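Long-range contacts in D-aminopeptidase (Burkholderia sp. LK4, PDB 5TZB), which probably hydrolyses peptides and amides that carry an N-terminal beta-amino acid, as an Ntn-type peptidase of family S58: residues M146-G151 against Q219-V224; E193-I198 against A364-L369. One frame throughout, in Å; residues are numbered along the deposited sequence.

Interaction 1: M146-G151 against Q219-V224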
# COMPACT_ATOMS: atom_id res chain seq x y z
N MET C 146 12.55 -15.12 5.34
CA MET C 146 12.56 -14.72 3.94
C MET C 146 13.38 -15.73 3.17
O MET C 146 14.05 -16.57 3.77
CB MET C 146 13.09 -13.30 3.79
CG MET C 146 12.17 -12.26 4.44
SD MET C 146 12.79 -10.58 4.36
CE MET C 146 14.03 -10.63 5.64
N GLU C 147 13.33 -15.68 1.83
CA GLU C 147 13.92 -16.74 1.03
C GLU C 147 14.38 -16.29 -0.34
O GLU C 147 13.94 -15.26 -0.85
CB GLU C 147 12.91 -17.88 0.86
CG GLU C 147 11.59 -17.49 0.21
CD GLU C 147 11.67 -17.32 -1.32
OE1 GLU C 147 12.56 -17.93 -1.97
OE2 GLU C 147 10.83 -16.58 -1.87
N THR C 148 15.28 -17.08 -0.93
CA THR C 148 15.53 -17.03 -2.37
C THR C 148 15.61 -18.49 -2.88
O THR C 148 15.68 -19.44 -2.08
CB THR C 148 16.81 -16.24 -2.71
OG1 THR C 148 17.92 -16.82 -2.02
CG2 THR C 148 16.67 -14.76 -2.26
N TYR C 149 15.60 -18.68 -4.19
CA TYR C 149 15.43 -20.00 -4.80
C TYR C 149 16.75 -20.64 -5.28
O TYR C 149 17.34 -20.19 -6.25
CB TYR C 149 14.43 -19.87 -5.96
CG TYR C 149 14.22 -21.10 -6.80
CD1 TYR C 149 13.36 -22.11 -6.41
CD2 TYR C 149 14.87 -21.23 -8.03
CE1 TYR C 149 13.16 -23.25 -7.20
CE2 TYR C 149 14.69 -22.35 -8.83
CZ TYR C 149 13.83 -23.36 -8.41
OH TYR C 149 13.65 -24.47 -9.22
N ASP C 150 17.19 -21.70 -4.60
CA ASP C 150 18.42 -22.40 -4.97
C ASP C 150 18.15 -23.70 -5.74
O ASP C 150 18.90 -24.66 -5.61
CB ASP C 150 19.29 -22.72 -3.73
CG ASP C 150 18.53 -23.46 -2.62
OD1 ASP C 150 17.48 -24.08 -2.88
OD2 ASP C 150 19.00 -23.44 -1.47
N GLY C 151 17.08 -23.72 -6.53
CA GLY C 151 16.64 -24.92 -7.23
C GLY C 151 17.61 -25.53 -8.22
O GLY C 151 17.50 -26.71 -8.54
N GLN C 219 20.92 -11.63 0.88
CA GLN C 219 21.06 -12.94 0.27
C GLN C 219 20.75 -12.73 -1.21
O GLN C 219 19.59 -12.61 -1.60
CB GLN C 219 20.13 -13.96 0.92
CG GLN C 219 20.18 -15.35 0.33
CD GLN C 219 19.48 -16.36 1.21
OE1 GLN C 219 19.92 -16.63 2.33
NE2 GLN C 219 18.37 -16.93 0.71
N ALA C 220 21.81 -12.63 -2.01
CA ALA C 220 21.72 -12.20 -3.40
C ALA C 220 21.64 -13.39 -4.34
O ALA C 220 22.55 -14.24 -4.37
CB ALA C 220 22.92 -11.31 -3.77
N ASN C 221 20.56 -13.44 -5.11
CA ASN C 221 20.25 -14.55 -6.01
C ASN C 221 19.55 -14.07 -7.27
O ASN C 221 18.66 -14.73 -7.78
CB ASN C 221 19.37 -15.57 -5.27
CG ASN C 221 19.25 -16.89 -6.01
OD1 ASN C 221 20.24 -17.50 -6.38
ND2 ASN C 221 18.01 -17.33 -6.22
N TYR C 222 19.95 -12.90 -7.77
CA TYR C 222 19.21 -12.25 -8.86
C TYR C 222 20.15 -11.91 -10.02
O TYR C 222 21.37 -11.93 -9.87
CB TYR C 222 18.56 -10.95 -8.36
CG TYR C 222 19.61 -9.86 -8.30
CD1 TYR C 222 19.78 -8.97 -9.35
CD2 TYR C 222 20.47 -9.77 -7.21
CE1 TYR C 222 20.79 -8.02 -9.33
CE2 TYR C 222 21.49 -8.82 -7.17
CZ TYR C 222 21.64 -7.95 -8.24
OH TYR C 222 22.64 -6.99 -8.23
N GLY C 223 19.58 -11.56 -11.17
CA GLY C 223 20.29 -10.78 -12.16
C GLY C 223 20.90 -11.48 -13.34
O GLY C 223 21.36 -12.63 -13.26
N VAL C 224 20.91 -10.78 -14.46
CA VAL C 224 21.55 -11.32 -15.64
C VAL C 224 22.97 -10.77 -15.75
O VAL C 224 23.28 -9.67 -15.27
CB VAL C 224 20.75 -11.01 -16.92
CG1 VAL C 224 19.28 -11.39 -16.71
CG2 VAL C 224 20.83 -9.56 -17.25
O HOH W 1 15.20 -16.76 -6.54
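Glu147 meets Gln219 lightly: the carbonyl carbon C of Glu147 lies 4.2 Å from Gln219 NE2. Its carboxylate turns away to Thr116 OG1 and Asp94 N. Thr148 carries most of the contact. Thr148 OG1 stands between the backbone N and the carbonyl carbon (chi1 57°) and accepts a hydrogen bond from Gln219 NE2 at 2.8 Å. The N-H points fairly straight at the oxygen (156°), a little out of the amide plane. Gln219 reaches it with an extended chain, and its NE2 also bonds to Thr114 O. Two acceptors therefore fix the rotation of this buried amide. Thr148 CB packs against Asn221 CB at 3.7 Å, and Thr148 CG2 lies 3.7 Å from Gln219 O. Tyr149 joins through its backbone. Asn221 ND2 donates to Tyr149 O at 2.9 Å, from above the carbonyl plane. A water accepts from both Tyr149 N and Asn221 ND2. Asn221 OD1 takes Ile190 N, so both ends of this amide are held. The Tyr149 ring leads away and meets Trp140 of the second subunit. The contact bridges two sheets, consistent with the alpha-beta-beta-alpha sandwich of the DmpA-like S58 family: strand 144-148 lies beside strand 111-115 in one, and strand 213-220 beside strand 260-266 in the other, with Thr148 also packing on Val261.

Interaction 2: E193-I198 against A364-L369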
# COMPACT_ATOMS: atom_id res chain seq x y z
N GLU C 193 24.64 -14.52 -12.73
CA GLU C 193 25.14 -15.71 -13.40
C GLU C 193 26.58 -16.03 -12.97
O GLU C 193 27.33 -16.68 -13.71
CB GLU C 193 25.03 -15.55 -14.92
CG GLU C 193 23.60 -15.22 -15.33
CD GLU C 193 23.43 -15.06 -16.83
OE1 GLU C 193 22.94 -13.99 -17.27
OE2 GLU C 193 23.75 -16.01 -17.56
N PHE C 194 26.95 -15.52 -11.80
CA PHE C 194 28.12 -15.98 -11.06
C PHE C 194 27.64 -16.57 -9.74
O PHE C 194 26.44 -16.50 -9.44
CB PHE C 194 29.09 -14.85 -10.77
CG PHE C 194 29.78 -14.30 -11.97
CD1 PHE C 194 30.75 -15.04 -12.63
CD2 PHE C 194 29.48 -13.02 -12.42
CE1 PHE C 194 31.40 -14.52 -13.75
CE2 PHE C 194 30.13 -12.49 -13.52
CZ PHE C 194 31.09 -13.24 -14.19
N LYS C 195 28.55 -17.07 -8.92
CA LYS C 195 28.17 -17.55 -7.59
C LYS C 195 27.65 -16.41 -6.73
O LYS C 195 28.28 -15.36 -6.62
CB LYS C 195 29.35 -18.23 -6.88
CG LYS C 195 28.98 -18.83 -5.52
CD LYS C 195 28.00 -19.99 -5.67
CE LYS C 195 27.52 -20.52 -4.31
NZ LYS C 195 26.53 -19.62 -3.66
N GLY C 196 26.50 -16.63 -6.09
CA GLY C 196 25.91 -15.61 -5.24
C GLY C 196 25.89 -16.00 -3.78
O GLY C 196 26.71 -16.80 -3.33
N GLY C 197 24.96 -15.41 -3.03
CA GLY C 197 24.80 -15.74 -1.62
C GLY C 197 24.86 -14.57 -0.67
O GLY C 197 24.35 -13.48 -0.95
N ILE C 198 25.48 -14.79 0.48
CA ILE C 198 25.46 -13.82 1.57
C ILE C 198 26.44 -12.68 1.36
O ILE C 198 27.60 -12.92 1.01
CB ILE C 198 25.77 -14.52 2.92
CG1 ILE C 198 24.72 -15.59 3.21
CG2 ILE C 198 25.80 -13.51 4.06
CD1 ILE C 198 23.25 -15.05 3.31
N ALA C 364 24.95 -28.81 -12.80
CA ALA C 364 25.08 -27.39 -13.12
C ALA C 364 26.39 -26.85 -12.54
O ALA C 364 26.82 -27.27 -11.46
CB ALA C 364 23.88 -26.61 -12.61
N ARG C 365 27.02 -25.94 -13.27
CA ARG C 365 28.26 -25.34 -12.80
C ARG C 365 28.14 -23.82 -12.81
O ARG C 365 27.68 -23.22 -13.78
CB ARG C 365 29.44 -25.77 -13.68
N VAL C 366 28.54 -23.21 -11.70
CA VAL C 366 28.58 -21.76 -11.66
C VAL C 366 29.99 -21.37 -11.20
O VAL C 366 30.61 -22.04 -10.36
CB VAL C 366 27.49 -21.18 -10.73
CG1 VAL C 366 27.76 -21.52 -9.26
CG2 VAL C 366 27.36 -19.67 -10.90
N GLU C 367 30.52 -20.31 -11.80
CA GLU C 367 31.85 -19.81 -11.44
C GLU C 367 31.72 -18.67 -10.46
O GLU C 367 30.77 -17.88 -10.53
CB GLU C 367 32.61 -19.33 -12.68
CG GLU C 367 33.08 -20.43 -13.60
CD GLU C 367 33.94 -19.92 -14.74
OE1 GLU C 367 34.73 -18.97 -14.52
OE2 GLU C 367 33.85 -20.47 -15.86
N GLY C 368 32.65 -18.60 -9.51
CA GLY C 368 32.80 -17.41 -8.71
C GLY C 368 33.29 -16.32 -9.64
O GLY C 368 34.04 -16.60 -10.58
N LEU C 369 32.86 -15.09 -9.39
CA LEU C 369 33.26 -13.94 -10.20
C LEU C 369 34.79 -13.86 -10.33
O LEU C 369 35.33 -13.71 -11.43
CB LEU C 369 32.70 -12.66 -9.59
CG LEU C 369 33.16 -11.32 -10.16
CD1 LEU C 369 32.88 -11.19 -11.65
CD2 LEU C 369 32.49 -10.21 -9.37
O HOH W 2 29.18 -18.93 -13.71
O HOH W 3 30.94 -14.98 -7.45
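Phe194 and Lys195 meet Val366 and Glu367 where one small beta hairpin (190-191 with 194-195) touches another (359-361 with 364-366). The segments meet at a slant but in the same order, with Phe194 nearest Glu367 and Lys195 nearest Gly368. One direct hydrogen bond links the backbones: Lys195 N donates to Glu367 O at 2.9 Å. Two waters extend it. One takes Glu367 N and gives to Glu193 O; the other takes Leu369 N and gives to Lys195 O. The result locally follows the bonding pattern of parallel strands, with water inserted at two of the links.

Apolar packing flanks this line. Val366 CG2, anti to its own backbone N, presses on the backbone C of Phe194 at 3.3 Å. The other branch, Val366 CG1, lies 3.9 Å from Lys195 CD, and the two side chains cross at about a right angle. The Lys195 chain bends at chi2 and chi4, which carries NZ away to the carbonyls of Gly196, Met189 and Thr187. Three backbone oxygens thus receive this ammonium group.

Two arginines add charged contacts. The Glu367 carboxylate forms a salt bridge with Arg373 of helix 371-380, and Arg225 makes a cation-pi contact with the Phe194 ring.

Across the contact the ring meets an edge partner and a face partner. Glu367 O lies at its edge, in plane, 3.5 Å from CD1 of Phe194. Over one face sits Leu369 CD1 in a CH-pi contact, 3.8 Å from the Phe194 ring centroid and shifted toward the rim.

How the interactions relate
Interactions 1 and 2 lie side by side, their centres about 11 Å apart. They share a sheet: strands 197-204 and 213-220 are antiparallel neighbours in it. Ala220 N probably donates to Gly197 O at 2.9 Å, a direct backbone link between them. A second junction lies further along, where Val224 CA packs 3.4 Å from Glu193 OE1. Their centres lie about 11 Å (interaction 1) and about 17 Å (interaction 2) from the centre of the chain. Interaction 1 touches Ser259 through Thr148. Ser259 follows the unmodelled residues 247-258, consistent with the new N-terminus that family S58 enzymes make by self-cleavage. Interaction 2 ties hairpin 359-366 to hairpin 190-195, just ahead of strand 197-204.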